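Local coordinates for protein Bm4233, isoform b (Brugia malayi, PDB 6ANY) that probably binds and transports sterols as a secreted venom allergen-like member of the CAP superfamily, and is a vaccine candidate for lymphatic filariasis, at residues 119-124 with 175-180; 113-118 with 128-133; 25-30 with 38-43. One frame throughout, in Å; residues are numbered along the deposited sequence.

In the fold
The centre of each contact lies about 16 to 17 Å from the centre of the chain, on the same side. Contact 3 comes first along the chain, joining the end of helix 10-28 to the loop before strand 43-44. Contacts 1 and 2 are interleaved: 119-124 continues 113-118 and precedes 128-133, while 175-180 comes last. The centre of contact 1 is about 12 Å from those of contacts 2 and 3, which are about 16 Å apart. The sheet of 43-44 and 179-180 joins contact 3 to contact 1. Through Y115, which touches I177 and M40, and through P41 and Y178, the ends of helices 10-28 and 110-114 join loops 119-124, 128-133 and 175-180 in one continuous packed region.

Contact 1. Residues 119-124 with 175-180; sequences PSNNLT and ELIYEL. With NAG (2-acetamido-2-deoxy-beta-D-glucopyranose), chain C.
N121 and I177 are joined through their backbones: I177 N donates to N121 O over 2.9 Å, with 167° at the hydrogen. The same oxygen also receives a CA-H...O contact from L176 CA at 3.3 Å. A second bond runs from L123 N to E175 O at 2.9 Å. These two bonds flank N122 and L176, whose CA atoms are 4.1 Å apart, the pattern of a single antiparallel, non-hydrogen-bonded bridge. Branch CD2 of L176 reaches back across this bridge to N122 CA at 3.6 Å. The side-chain amide of N121 lies over one face of the Y178 ring, CG displaced toward the rim and the two planes 69° apart; the modelled closeness of its nitrogen to the ring is doubtful. Y178 turns its ring there by placing CG between its backbone N and carbonyl carbon (chi1 60°), and its hydroxyl is hydrogen-bonded to P41 O.

Local turns set up the 119-124 backbone. S120 OG accepts from N122 N at 3.2 Å in an ST turn, and L123 is the centre of an inverse gamma turn closed by a weak T124 N to N122 O bond. N122, L123 and T124 spell an N-glycosylation sequon, and N122 ND2 is joined covalently to C1 of a NAG. The acetamido methyl C8 of that sugar rests 3.8 Å from L176 CG, so both segments meet the glycan. N118 ND2 donates to N122 O from just before the contact.

T124 is the N-cap of helix 125-128. At the other end, Y178 packs on L27 and I28 of helix 10-28, and strand 179-180 pairs antiparallel with strand 43-44.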
ATOM      1  N   PRO A 119       1.809 -20.900   0.439  1.00 26.57           N
ATOM      2  CA  PRO A 119       1.367 -21.249  -0.905  1.00 27.10           C
ATOM      3  C   PRO A 119      -0.122 -21.002  -1.196  1.00 26.68           C
ATOM      4  O   PRO A 119      -0.444 -20.493  -2.284  1.00 24.37           O
ATOM      5  CB  PRO A 119       1.749 -22.722  -1.039  1.00 30.90           C
ATOM      6  CG  PRO A 119       2.099 -23.196   0.327  1.00 32.50           C
ATOM      7  CD  PRO A 119       2.597 -21.987   1.035  1.00 31.71           C
ATOM      8  N   SER A 120      -0.993 -21.280  -0.223  1.00 25.55           N
ATOM      9  CA  SER A 120      -2.414 -20.971  -0.341  1.00 26.06           C
ATOM     10  C   SER A 120      -2.719 -19.489  -0.525  1.00 24.53           C
ATOM     11  O   SER A 120      -3.780 -19.166  -1.046  1.00 23.47           O
ATOM     12  CB  SER A 120      -3.206 -21.431   0.887  1.00 28.15           C
ATOM     13  OG  SER A 120      -2.840 -20.663   2.020  1.00 30.45           O
ATOM     14  N   ASN A 121      -1.804 -18.605  -0.098  1.00 20.92           N
ATOM     15  CA  ASN A 121      -1.940 -17.120  -0.115  1.00 19.19           C
ATOM     16  C   ASN A 121      -3.047 -16.673   0.840  1.00 20.55           C
ATOM     17  O   ASN A 121      -3.539 -15.555   0.759  1.00 20.15           O
ATOM     18  CB  ASN A 121      -2.131 -16.488  -1.520  1.00 22.43           C
ATOM     19  CG  ASN A 121      -1.010 -15.561  -1.914  1.00 24.73           C
ATOM     20  OD1 ASN A 121      -0.248 -15.095  -1.083  1.00 27.86           O
ATOM     21  ND2 ASN A 121      -0.913 -15.286  -3.200  1.00 27.93           N
ATOM     22  N   ASN A 122      -3.417 -17.567   1.750  1.00 19.32           N
ATOM     23  CA  ASN A 122      -4.464 -17.322   2.734  1.00 18.45           C
ATOM     24  C   ASN A 122      -3.924 -16.525   3.920  1.00 18.61           C
ATOM     25  O   ASN A 122      -2.822 -16.777   4.392  1.00 16.78           O
ATOM     26  CB  ASN A 122      -5.019 -18.666   3.207  1.00 20.09           C
ATOM     27  CG  ASN A 122      -6.286 -18.541   4.027  1.00 22.06           C
ATOM     28  OD1 ASN A 122      -6.759 -17.452   4.340  1.00 21.08           O
ATOM     29  ND2 ASN A 122      -6.845 -19.691   4.377  1.00 25.55           N
ATOM     30  N   LEU A 123      -4.700 -15.560   4.394  1.00 20.40           N
ATOM     31  CA  LEU A 123      -4.281 -14.753   5.526  1.00 20.97           C
ATOM     32  C   LEU A 123      -4.792 -15.361   6.824  1.00 19.81           C
ATOM     33  O   LEU A 123      -5.750 -14.878   7.419  1.00 21.84           O
ATOM     34  CB  LEU A 123      -4.760 -13.309   5.367  1.00 20.30           C
ATOM     35  CG  LEU A 123      -4.407 -12.304   6.462  1.00 21.76           C
ATOM     36  CD1 LEU A 123      -2.929 -12.306   6.805  1.00 21.38           C
ATOM     37  CD2 LEU A 123      -4.872 -10.911   6.077  1.00 24.07           C
ATOM     38  N   THR A 124      -4.149 -16.443   7.247  1.00 20.65           N
ATOM     39  CA  THR A 124      -4.532 -17.126   8.499  1.00 22.11           C
ATOM     40  C   THR A 124      -3.880 -16.429   9.666  1.00 24.37           C
ATOM     41  O   THR A 124      -2.963 -15.606   9.489  1.00 22.09           O
ATOM     42  CB  THR A 124      -4.056 -18.579   8.500  1.00 22.61           C
ATOM     43  OG1 THR A 124      -2.706 -18.630   8.022  1.00 24.33           O
ATOM     44  CG2 THR A 124      -4.859 -19.387   7.527  1.00 23.74           C
ATOM     45  N   GLU A 175      -9.249 -14.707   4.599  1.00 25.02           N
ATOM     46  CA  GLU A 175      -9.379 -14.426   3.177  1.00 23.25           C
ATOM     47  C   GLU A 175      -8.012 -14.465   2.556  1.00 20.96           C
ATOM     48  O   GLU A 175      -6.984 -14.265   3.245  1.00 21.06           O
ATOM     49  CB  GLU A 175      -9.957 -13.061   2.964  1.00 25.48           C
ATOM     50  CG  GLU A 175     -11.397 -12.908   3.355  1.00 25.44           C
ATOM     51  CD  GLU A 175     -11.934 -11.544   2.982  1.00 28.70           C
ATOM     52  OE1 GLU A 175     -11.285 -10.818   2.148  1.00 31.69           O
ATOM     53  OE2 GLU A 175     -13.040 -11.203   3.471  1.00 30.49           O
ATOM     54  N   LEU A 176      -7.976 -14.704   1.255  1.00 18.99           N
ATOM     55  CA  LEU A 176      -6.702 -14.702   0.521  1.00 20.40           C
ATOM     56  C   LEU A 176      -6.224 -13.266   0.345  1.00 16.87           C
ATOM     57  O   LEU A 176      -7.039 -12.382   0.114  1.00 17.12           O
ATOM     58  CB  LEU A 176      -6.856 -15.344  -0.873  1.00 22.11           C
ATOM     59  CG  LEU A 176      -7.419 -16.786  -0.899  1.00 26.21           C
ATOM     60  CD1 LEU A 176      -7.534 -17.226  -2.359  1.00 25.69           C
ATOM     61  CD2 LEU A 176      -6.595 -17.787  -0.072  1.00 27.32           C
ATOM     62  N   ILE A 177      -4.931 -13.071   0.319  1.00 16.04           N
ATOM     63  CA  ILE A 177      -4.340 -11.750   0.117  1.00 17.76           C
ATOM     64  C   ILE A 177      -4.641 -11.282  -1.323  1.00 17.72           C
ATOM     65  O   ILE A 177      -5.092 -10.145  -1.566  1.00 14.63           O
ATOM     66  CB  ILE A 177      -2.830 -11.804   0.366  1.00 17.74           C
ATOM     67  CG1 ILE A 177      -2.581 -12.192   1.845  1.00 16.83           C
ATOM     68  CG2 ILE A 177      -2.170 -10.448  -0.002  1.00 17.78           C
ATOM     69  CD1 ILE A 177      -1.248 -12.818   2.073  1.00 16.53           C
ATOM     70  N   TYR A 178      -4.417 -12.199  -2.257  1.00 17.93           N
ATOM     71  CA  TYR A 178      -4.837 -12.026  -3.631  1.00 18.23           C
ATOM     72  C   TYR A 178      -5.161 -13.376  -4.265  1.00 17.95           C
ATOM     73  O   TYR A 178      -4.757 -14.379  -3.763  1.00 18.11           O
ATOM     74  CB  TYR A 178      -3.775 -11.279  -4.455  1.00 17.26           C
ATOM     75  CG  TYR A 178      -2.408 -11.927  -4.558  1.00 16.57           C
ATOM     76  CD1 TYR A 178      -1.437 -11.673  -3.605  1.00 16.94           C
ATOM     77  CD2 TYR A 178      -2.060 -12.734  -5.656  1.00 17.56           C
ATOM     78  CE1 TYR A 178      -0.183 -12.231  -3.681  1.00 17.29           C
ATOM     79  CE2 TYR A 178      -0.792 -13.334  -5.752  1.00 17.79           C
ATOM     80  CZ  TYR A 178       0.156 -13.093  -4.747  1.00 19.55           C
ATOM     81  OH  TYR A 178       1.438 -13.651  -4.805  1.00 17.09           O
ATOM     82  N   GLU A 179      -5.929 -13.384  -5.344  1.00 19.56           N
ATOM     83  CA  GLU A 179      -6.369 -14.652  -5.991  1.00 20.61           C
ATOM     84  C   GLU A 179      -5.217 -15.269  -6.799  1.00 17.46           C
ATOM     85  O   GLU A 179      -4.522 -14.569  -7.522  1.00 17.95           O
ATOM     86  CB  GLU A 179      -7.573 -14.472  -6.926  1.00 21.11           C
ATOM     87  CG  GLU A 179      -8.779 -13.866  -6.285  1.00 25.37           C
ATOM     88  CD  GLU A 179      -9.893 -13.593  -7.312  1.00 29.03           C
ATOM     89  OE1 GLU A 179      -9.879 -14.325  -8.374  1.00 27.62           O
ATOM     90  OE2 GLU A 179     -10.732 -12.656  -7.024  1.00 23.60           O
ATOM     91  N   LEU A 180      -5.038 -16.580  -6.652  1.00 16.34           N
ATOM     92  CA  LEU A 180      -4.087 -17.360  -7.449  1.00 16.64           C
ATOM     93  C   LEU A 180      -4.556 -17.520  -8.880  1.00 16.13           C
ATOM     94  O   LEU A 180      -5.677 -17.928  -9.133  1.00 13.73           O
ATOM     95  CB  LEU A 180      -3.876 -18.733  -6.866  1.00 18.48           C
ATOM     96  CG  LEU A 180      -3.294 -18.755  -5.424  1.00 20.86           C
ATOM     97  CD1 LEU A 180      -3.051 -20.176  -5.014  1.00 23.70           C
ATOM     98  CD2 LEU A 180      -1.978 -18.022  -5.370  1.00 20.77           C
TER
HETATM   99  C1  NAG C   1      -7.998 -20.228   5.142  1.00 30.00           C
HETATM  100  C2  NAG C   1      -9.271 -20.441   4.347  1.00 30.00           C
HETATM  101  C3  NAG C   1     -10.410 -20.776   5.309  1.00 30.00           C
HETATM  102  C4  NAG C   1     -10.003 -21.884   6.288  1.00 30.00           C
HETATM  103  C5  NAG C   1      -8.652 -21.557   6.937  1.00 30.00           C
HETATM  104  C6  NAG C   1      -8.125 -22.652   7.859  1.00 30.00           C
HETATM  105  C7  NAG C   1      -9.591 -19.305   2.217  1.00 30.00           C
HETATM  106  C8  NAG C   1     -10.071 -18.063   1.536  1.00 30.00           C
HETATM  107  N2  NAG C   1      -9.532 -19.257   3.544  1.00 30.00           N
HETATM  108  O3  NAG C   1     -11.560 -21.196   4.570  1.00 30.00           O
HETATM  109  O4  NAG C   1     -11.025 -22.034   7.293  1.00 30.00           O
HETATM  110  O5  NAG C   1      -7.677 -21.355   5.926  1.00 30.00           O
HETATM  111  O6  NAG C   1      -8.242 -23.918   7.205  1.00 30.00           O
HETATM  112  O7  NAG C   1      -9.275 -20.297   1.588  1.00 30.00           O

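Contact 2. Residues 113-118 with 128-133; sequences KLYKQN and ARQGVL
V132 meets the Y115 ring at its edge: CB lies in the ring plane, and CG2 comes to 3.9 Å from Y115 CD2. Over the centre of one face sits a water, 3.0 Å above the plane, which donates to K116 O at 2.6 Å and accepts from Q130 NE2 at 3.0 Å. The Q130 amide is thereby tied on both sides, since its OE1 takes the K116 N-H over 3.0 Å (152° at the hydrogen), the donor tilted from the carbonyl plane. Q130 NE2 also bonds to V127 O, which further limits rotation of the amide. Q130 OE1 and L114 O are two acceptors 3.1 Å apart and are not bonded to each other; OE1 takes its bond from K116 N.

The contact joins the end of helix 110-114 to the connection between helices 125-128 and 133-138. A type I turn from A128 to G131 bends that connection, G131 takes positive phi, and V132 follows as N-cap.

V132 CG1, anti to its own carbonyl carbon (chi1 -66°), packs against L114 CB and Y115 CB. On the far end of the ring, N118 ND2 donates in its amide plane to Y115 OH at 3.1 Å. K116 runs extended past Q130 OE1 to a salt bridge with D126.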
ATOM      1  N   LYS A 113      11.645 -10.118   4.136  1.00 18.63           N
ATOM      2  CA  LYS A 113      12.226 -10.241   5.508  1.00 18.24           C
ATOM      3  C   LYS A 113      11.401 -11.020   6.526  1.00 18.60           C
ATOM      4  O   LYS A 113      11.998 -11.685   7.331  1.00 17.58           O
ATOM      5  CB  LYS A 113      12.515  -8.887   6.120  1.00 18.21           C
ATOM      6  CG  LYS A 113      13.345  -7.971   5.266  1.00 21.34           C
ATOM      7  CD  LYS A 113      14.643  -8.584   4.743  1.00 25.47           C
ATOM      8  CE  LYS A 113      15.876  -8.206   5.545  1.00 28.85           C
ATOM      9  NZ  LYS A 113      17.103  -8.061   4.693  1.00 28.96           N
ATOM     10  N   LEU A 114      10.065 -10.915   6.500  1.00 17.01           N
ATOM     11  CA  LEU A 114       9.204 -11.538   7.511  1.00 15.99           C
ATOM     12  C   LEU A 114       8.105 -12.513   7.019  1.00 15.59           C
ATOM     13  O   LEU A 114       7.459 -13.180   7.850  1.00 16.49           O
ATOM     14  CB  LEU A 114       8.530 -10.458   8.309  1.00 14.16           C
ATOM     15  CG  LEU A 114       9.473  -9.510   9.063  1.00 15.75           C
ATOM     16  CD1 LEU A 114       8.656  -8.315   9.484  1.00 15.41           C
ATOM     17  CD2 LEU A 114      10.079 -10.215  10.276  1.00 14.72           C
ATOM     18  N   TYR A 115       7.827 -12.546   5.739  1.00 15.24           N
ATOM     19  CA  TYR A 115       6.676 -13.314   5.202  1.00 15.99           C
ATOM     20  C   TYR A 115       7.138 -14.724   4.791  1.00 16.09           C
ATOM     21  O   TYR A 115       7.809 -14.904   3.817  1.00 14.49           O
ATOM     22  CB  TYR A 115       6.027 -12.581   4.044  1.00 15.49           C
ATOM     23  CG  TYR A 115       4.786 -13.223   3.539  1.00 16.30           C
ATOM     24  CD1 TYR A 115       4.819 -14.204   2.551  1.00 15.85           C
ATOM     25  CD2 TYR A 115       3.595 -12.870   4.038  1.00 16.75           C
ATOM     26  CE1 TYR A 115       3.663 -14.788   2.080  1.00 16.54           C
ATOM     27  CE2 TYR A 115       2.446 -13.418   3.544  1.00 18.32           C
ATOM     28  CZ  TYR A 115       2.506 -14.418   2.594  1.00 17.06           C
ATOM     29  OH  TYR A 115       1.370 -14.972   2.119  1.00 19.25           O
ATOM     30  N   LYS A 116       6.772 -15.706   5.591  1.00 17.09           N
ATOM     31  CA  LYS A 116       7.182 -17.061   5.317  1.00 21.27           C
ATOM     32  C   LYS A 116       6.367 -17.634   4.161  1.00 20.98           C
ATOM     33  O   LYS A 116       5.225 -17.214   3.883  1.00 20.47           O
ATOM     34  CB  LYS A 116       6.986 -17.953   6.574  1.00 22.76           C
ATOM     35  CG  LYS A 116       5.536 -18.401   6.740  1.00 23.97           C
ATOM     36  CD  LYS A 116       5.272 -19.161   8.053  1.00 24.01           C
ATOM     37  CE  LYS A 116       3.787 -19.377   8.188  1.00 27.32           C
ATOM     38  NZ  LYS A 116       3.413 -20.012   9.453  1.00 31.45           N
ATOM     39  N   GLN A 117       6.963 -18.596   3.484  1.00 22.74           N
ATOM     40  CA  GLN A 117       6.271 -19.343   2.425  1.00 24.53           C
ATOM     41  C   GLN A 117       4.841 -19.710   2.830  1.00 24.06           C
ATOM     42  O   GLN A 117       4.653 -20.408   3.846  1.00 22.13           O
ATOM     43  CB  GLN A 117       7.066 -20.612   2.103  1.00 29.36           C
ATOM     44  CG  GLN A 117       6.309 -21.619   1.247  1.00 33.85           C
ATOM     45  CD  GLN A 117       6.836 -21.640  -0.138  1.00 38.45           C
ATOM     46  OE1 GLN A 117       6.465 -20.796  -0.955  1.00 40.72           O
ATOM     47  NE2 GLN A 117       7.770 -22.578  -0.404  1.00 42.29           N
ATOM     48  N   ASN A 118       3.854 -19.213   2.045  1.00 24.16           N
ATOM     49  CA  ASN A 118       2.426 -19.361   2.309  1.00 25.09           C
ATOM     50  C   ASN A 118       1.665 -19.686   0.979  1.00 25.26           C
ATOM     51  O   ASN A 118       0.978 -18.839   0.454  1.00 27.12           O
ATOM     52  CB  ASN A 118       1.842 -18.073   2.953  1.00 24.68           C
ATOM     53  CG  ASN A 118       0.390 -18.259   3.419  1.00 24.76           C
ATOM     54  OD1 ASN A 118       0.048 -19.352   3.852  1.00 24.30           O
ATOM     55  ND2 ASN A 118      -0.479 -17.212   3.299  1.00 22.84           N
ATOM     56  N   ALA A 128      -0.700 -13.826   9.836  1.00 22.44           N
ATOM     57  CA  ALA A 128      -0.940 -12.479  10.398  1.00 24.54           C
ATOM     58  C   ALA A 128      -0.033 -12.107  11.560  1.00 26.52           C
ATOM     59  O   ALA A 128       0.422 -10.999  11.669  1.00 30.01           O
ATOM     60  CB  ALA A 128      -2.363 -12.372  10.876  1.00 26.04           C
ATOM     61  N   ARG A 129       0.264 -13.086  12.379  1.00 27.23           N
ATOM     62  CA  ARG A 129       1.071 -12.959  13.563  1.00 28.65           C
ATOM     63  C   ARG A 129       2.533 -12.589  13.262  1.00 24.80           C
ATOM     64  O   ARG A 129       3.214 -12.118  14.125  1.00 19.16           O
ATOM     65  CB  ARG A 129       0.959 -14.296  14.365  1.00 34.56           C
ATOM     66  CG  ARG A 129       1.900 -14.452  15.547  1.00 39.47           C
ATOM     67  CD  ARG A 129       1.588 -15.714  16.379  1.00 43.38           C
ATOM     68  NE  ARG A 129       1.364 -15.317  17.781  1.00 39.94           N
ATOM     69  CZ  ARG A 129       2.122 -15.625  18.828  1.00 36.66           C
ATOM     70  NH1 ARG A 129       3.231 -16.380  18.723  1.00 34.88           N
ATOM     71  NH2 ARG A 129       1.741 -15.139  20.013  1.00 39.40           N
ATOM     72  N   GLN A 130       2.990 -12.848  12.037  1.00 24.99           N
ATOM     73  CA  GLN A 130       4.319 -12.482  11.584  1.00 23.75           C
ATOM     74  C   GLN A 130       4.634 -10.960  11.422  1.00 24.95           C
ATOM     75  O   GLN A 130       5.803 -10.587  11.329  1.00 26.81           O
ATOM     76  CB  GLN A 130       4.594 -13.127  10.242  1.00 22.91           C
ATOM     77  CG  GLN A 130       4.725 -14.642  10.215  1.00 21.16           C
ATOM     78  CD  GLN A 130       4.776 -15.116   8.797  1.00 20.09           C
ATOM     79  OE1 GLN A 130       5.748 -15.736   8.399  1.00 22.97           O
ATOM     80  NE2 GLN A 130       3.779 -14.744   7.994  1.00 17.97           N
ATOM     81  N   GLY A 131       3.645 -10.088  11.397  1.00 27.67           N
ATOM     82  CA  GLY A 131       3.960  -8.645  11.224  1.00 29.31           C
ATOM     83  C   GLY A 131       4.260  -8.329   9.781  1.00 26.87           C
ATOM     84  O   GLY A 131       5.221  -7.671   9.457  1.00 30.56           O
ATOM     85  N   VAL A 132       3.379  -8.808   8.925  1.00 23.55           N
ATOM     86  CA  VAL A 132       3.482  -8.636   7.491  1.00 19.92           C
ATOM     87  C   VAL A 132       2.269  -7.859   7.010  1.00 18.73           C
ATOM     88  O   VAL A 132       2.046  -7.751   5.792  1.00 16.22           O
ATOM     89  CB  VAL A 132       3.549 -10.004   6.787  1.00 17.73           C
ATOM     90  CG1 VAL A 132       4.835 -10.714   7.172  1.00 16.03           C
ATOM     91  CG2 VAL A 132       2.321 -10.829   7.153  1.00 17.63           C
ATOM     92  N   LEU A 133       1.509  -7.302   7.965  1.00 16.78           N
ATOM     93  CA  LEU A 133       0.270  -6.628   7.673  1.00 16.70           C
ATOM     94  C   LEU A 133       0.400  -5.343   6.883  1.00 18.12           C
ATOM     95  O   LEU A 133      -0.569  -4.974   6.189  1.00 16.95           O
ATOM     96  CB  LEU A 133      -0.559  -6.386   8.957  1.00 17.98           C
ATOM     97  CG  LEU A 133      -1.140  -7.720   9.537  1.00 19.49           C
ATOM     98  CD1 LEU A 133      -1.985  -7.496  10.811  1.00 19.14           C
ATOM     99  CD2 LEU A 133      -2.007  -8.482   8.489  1.00 18.90           C
TER
HETATM  100  O   HOH W   1       3.429 -15.901   5.302  1.00 21.85           O

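Contact 3. Residues 25-30 with 38-43; sequences SLLIHG and TYMPRG
I28 and G43 meet where the helix stops. CG1 of I28 stands between its backbone N and carbonyl carbon (chi1 59°), which sends branch CG2 to the G43 backbone, 3.7 Å from G43 CA, so the helix end and the 38-43 backbone pack closely here. Beside it, G43 N donates to I28 O over 3.0 Å (160° at the hydrogen). R42 CA adds a CA-H...O contact to the same oxygen, and R42 CG passes 3.5 Å from it.

Helix 10-28 ends here in a Schellman motif: K31 N bonds back to L26 O, while G30 at the C-prime position has positive phi and its N bonds to L27 O at 3.2 Å. H29 closes back on the last turn, its ND1 donating to S25 O at 2.8 Å from within the ring plane; that oxygen also accepts H29 N.

L27 and M40 form the apolar side. With CG of L27 set opposite its backbone N (chi1 -175°), branch CD1 meets M40 CB at 3.5 Å, and M40 then bends at both later torsions. Y39 brings CD1 to 3.3 Å from G30 O, while the R42 chain, bent at its third torsion, carries NH2 to a salt bridge with E182.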
ATOM      1  N   SER A  25       2.169  -5.546  -9.554  1.00 13.77           N
ATOM      2  CA  SER A  25       2.408  -6.236 -10.822  1.00 12.36           C
ATOM      3  C   SER A  25       3.573  -7.218 -10.744  1.00 12.56           C
ATOM      4  O   SER A  25       3.457  -8.397 -11.160  1.00 12.86           O
ATOM      5  CB  SER A  25       2.610  -5.201 -11.927  1.00 12.53           C
ATOM      6  OG  SER A  25       2.996  -5.839 -13.094  1.00 12.23           O
ATOM      7  N   LEU A  26       4.698  -6.782 -10.191  1.00 12.38           N
ATOM      8  CA  LEU A  26       5.850  -7.696  -9.981  1.00 12.33           C
ATOM      9  C   LEU A  26       5.440  -8.884  -9.163  1.00 12.84           C
ATOM     10  O   LEU A  26       5.794 -10.001  -9.488  1.00 13.00           O
ATOM     11  CB  LEU A  26       7.014  -7.003  -9.296  1.00 13.12           C
ATOM     12  CG  LEU A  26       7.785  -5.995 -10.155  1.00 14.05           C
ATOM     13  CD1 LEU A  26       8.818  -5.314  -9.307  1.00 14.45           C
ATOM     14  CD2 LEU A  26       8.518  -6.609 -11.349  1.00 14.92           C
ATOM     15  N   LEU A  27       4.625  -8.663  -8.133  1.00 12.90           N
ATOM     16  CA  LEU A  27       4.159  -9.755  -7.299  1.00 12.59           C
ATOM     17  C   LEU A  27       3.293 -10.757  -8.054  1.00 13.69           C
ATOM     18  O   LEU A  27       3.504 -11.981  -7.900  1.00 13.86           O
ATOM     19  CB  LEU A  27       3.309  -9.210  -6.150  1.00 11.98           C
ATOM     20  CG  LEU A  27       2.823 -10.151  -5.097  1.00 11.78           C
ATOM     21  CD1 LEU A  27       3.988 -10.874  -4.381  1.00 11.61           C
ATOM     22  CD2 LEU A  27       1.922  -9.406  -4.148  1.00 11.47           C
ATOM     23  N   ILE A  28       2.267 -10.283  -8.782  1.00 15.09           N
ATOM     24  CA  ILE A  28       1.363 -11.235  -9.519  1.00 16.36           C
ATOM     25  C   ILE A  28       2.033 -11.905 -10.752  1.00 17.32           C
ATOM     26  O   ILE A  28       1.565 -12.924 -11.215  1.00 15.57           O
ATOM     27  CB  ILE A  28       0.039 -10.621  -9.937  1.00 16.92           C
ATOM     28  CG1 ILE A  28       0.257  -9.423 -10.828  1.00 18.40           C
ATOM     29  CG2 ILE A  28      -0.811 -10.256  -8.711  1.00 17.76           C
ATOM     30  CD1 ILE A  28      -1.033  -8.925 -11.393  1.00 18.50           C
ATOM     31  N   HIS A  29       3.173 -11.370 -11.190  1.00 17.12           N
ATOM     32  CA  HIS A  29       3.983 -11.984 -12.202  1.00 17.26           C
ATOM     33  C   HIS A  29       5.022 -12.968 -11.653  1.00 18.02           C
ATOM     34  O   HIS A  29       5.777 -13.500 -12.433  1.00 17.15           O
ATOM     35  CB  HIS A  29       4.674 -10.941 -13.053  1.00 17.10           C
ATOM     36  CG  HIS A  29       3.784 -10.337 -14.066  1.00 17.45           C
ATOM     37  ND1 HIS A  29       2.909  -9.310 -13.775  1.00 17.17           N
ATOM     38  CD2 HIS A  29       3.537 -10.696 -15.354  1.00 17.06           C
ATOM     39  CE1 HIS A  29       2.237  -8.996 -14.865  1.00 16.02           C
ATOM     40  NE2 HIS A  29       2.624  -9.809 -15.840  1.00 18.57           N
ATOM     41  N   GLY A  30       4.962 -13.311 -10.363  1.00 18.15           N
ATOM     42  CA  GLY A  30       5.850 -14.318  -9.806  1.00 18.58           C
ATOM     43  C   GLY A  30       7.293 -13.871  -9.697  1.00 18.57           C
ATOM     44  O   GLY A  30       8.173 -14.728  -9.700  1.00 18.41           O
ATOM     45  N   THR A  38      11.633 -18.304  -1.789  1.00 20.34           N
ATOM     46  CA  THR A  38      10.803 -18.862  -2.885  1.00 22.95           C
ATOM     47  C   THR A  38       9.861 -17.779  -3.446  1.00 22.57           C
ATOM     48  O   THR A  38       9.318 -16.945  -2.698  1.00 20.41           O
ATOM     49  CB  THR A  38      10.080 -20.190  -2.485  1.00 25.15           C
ATOM     50  OG1 THR A  38       8.690 -19.988  -2.219  1.00 28.28           O
ATOM     51  CG2 THR A  38      10.753 -20.871  -1.279  1.00 26.07           C
ATOM     52  N   TYR A  39       9.683 -17.779  -4.775  1.00 22.16           N
ATOM     53  CA  TYR A  39       8.820 -16.793  -5.432  1.00 21.05           C
ATOM     54  C   TYR A  39       7.384 -16.856  -4.960  1.00 19.72           C
ATOM     55  O   TYR A  39       6.855 -17.891  -4.749  1.00 17.55           O
ATOM     56  CB  TYR A  39       8.871 -16.938  -6.936  1.00 22.15           C
ATOM     57  CG  TYR A  39      10.192 -16.457  -7.514  1.00 23.97           C
ATOM     58  CD1 TYR A  39      10.554 -15.119  -7.424  1.00 23.56           C
ATOM     59  CD2 TYR A  39      11.077 -17.345  -8.135  1.00 23.91           C
ATOM     60  CE1 TYR A  39      11.764 -14.664  -7.890  1.00 24.36           C
ATOM     61  CE2 TYR A  39      12.281 -16.903  -8.641  1.00 26.22           C
ATOM     62  CZ  TYR A  39      12.612 -15.545  -8.505  1.00 25.66           C
ATOM     63  OH  TYR A  39      13.762 -15.075  -9.007  1.00 24.16           O
ATOM     64  N   MET A  40       6.762 -15.700  -4.807  1.00 19.94           N
ATOM     65  CA  MET A  40       5.370 -15.636  -4.484  1.00 18.86           C
ATOM     66  C   MET A  40       4.574 -16.091  -5.668  1.00 17.64           C
ATOM     67  O   MET A  40       5.047 -15.998  -6.779  1.00 18.86           O
ATOM     68  CB  MET A  40       5.013 -14.210  -4.078  1.00 18.54           C
ATOM     69  CG  MET A  40       5.591 -13.855  -2.703  1.00 19.00           C
ATOM     70  SD  MET A  40       4.650 -14.584  -1.312  1.00 18.99           S
ATOM     71  CE  MET A  40       3.171 -13.611  -1.210  1.00 18.33           C
ATOM     72  N   PRO A  41       3.366 -16.597  -5.435  1.00 18.57           N
ATOM     73  CA  PRO A  41       2.616 -17.240  -6.529  1.00 19.28           C
ATOM     74  C   PRO A  41       2.060 -16.208  -7.469  1.00 17.34           C
ATOM     75  O   PRO A  41       1.745 -15.117  -7.039  1.00 18.95           O
ATOM     76  CB  PRO A  41       1.464 -17.963  -5.795  1.00 19.35           C
ATOM     77  CG  PRO A  41       1.404 -17.363  -4.425  1.00 18.49           C
ATOM     78  CD  PRO A  41       2.796 -16.944  -4.121  1.00 17.90           C
ATOM     79  N   ARG A  42       1.925 -16.564  -8.724  1.00 16.72           N
ATOM     80  CA  ARG A  42       1.265 -15.719  -9.710  1.00 17.97           C
ATOM     81  C   ARG A  42      -0.179 -15.468  -9.342  1.00 15.98           C
ATOM     82  O   ARG A  42      -0.822 -16.337  -8.774  1.00 16.71           O
ATOM     83  CB  ARG A  42       1.386 -16.280 -11.134  1.00 20.96           C
ATOM     84  CG  ARG A  42       2.793 -16.120 -11.705  1.00 21.81           C
ATOM     85  CD  ARG A  42       3.011 -16.906 -13.013  1.00 23.28           C
ATOM     86  NE  ARG A  42       2.454 -16.236 -14.177  1.00 24.13           N
ATOM     87  CZ  ARG A  42       3.076 -15.316 -14.908  1.00 24.81           C
ATOM     88  NH1 ARG A  42       4.295 -14.929 -14.589  1.00 27.42           N
ATOM     89  NH2 ARG A  42       2.479 -14.791 -15.979  1.00 23.34           N
ATOM     90  N   GLY A  43      -0.637 -14.243  -9.604  1.00 15.01           N
ATOM     91  CA  GLY A  43      -1.931 -13.767  -9.212  1.00 16.43           C
ATOM     92  C   GLY A  43      -2.799 -13.205 -10.317  1.00 16.64           C
ATOM     93  O   GLY A  43      -2.275 -12.790 -11.363  1.00 18.47           O
TER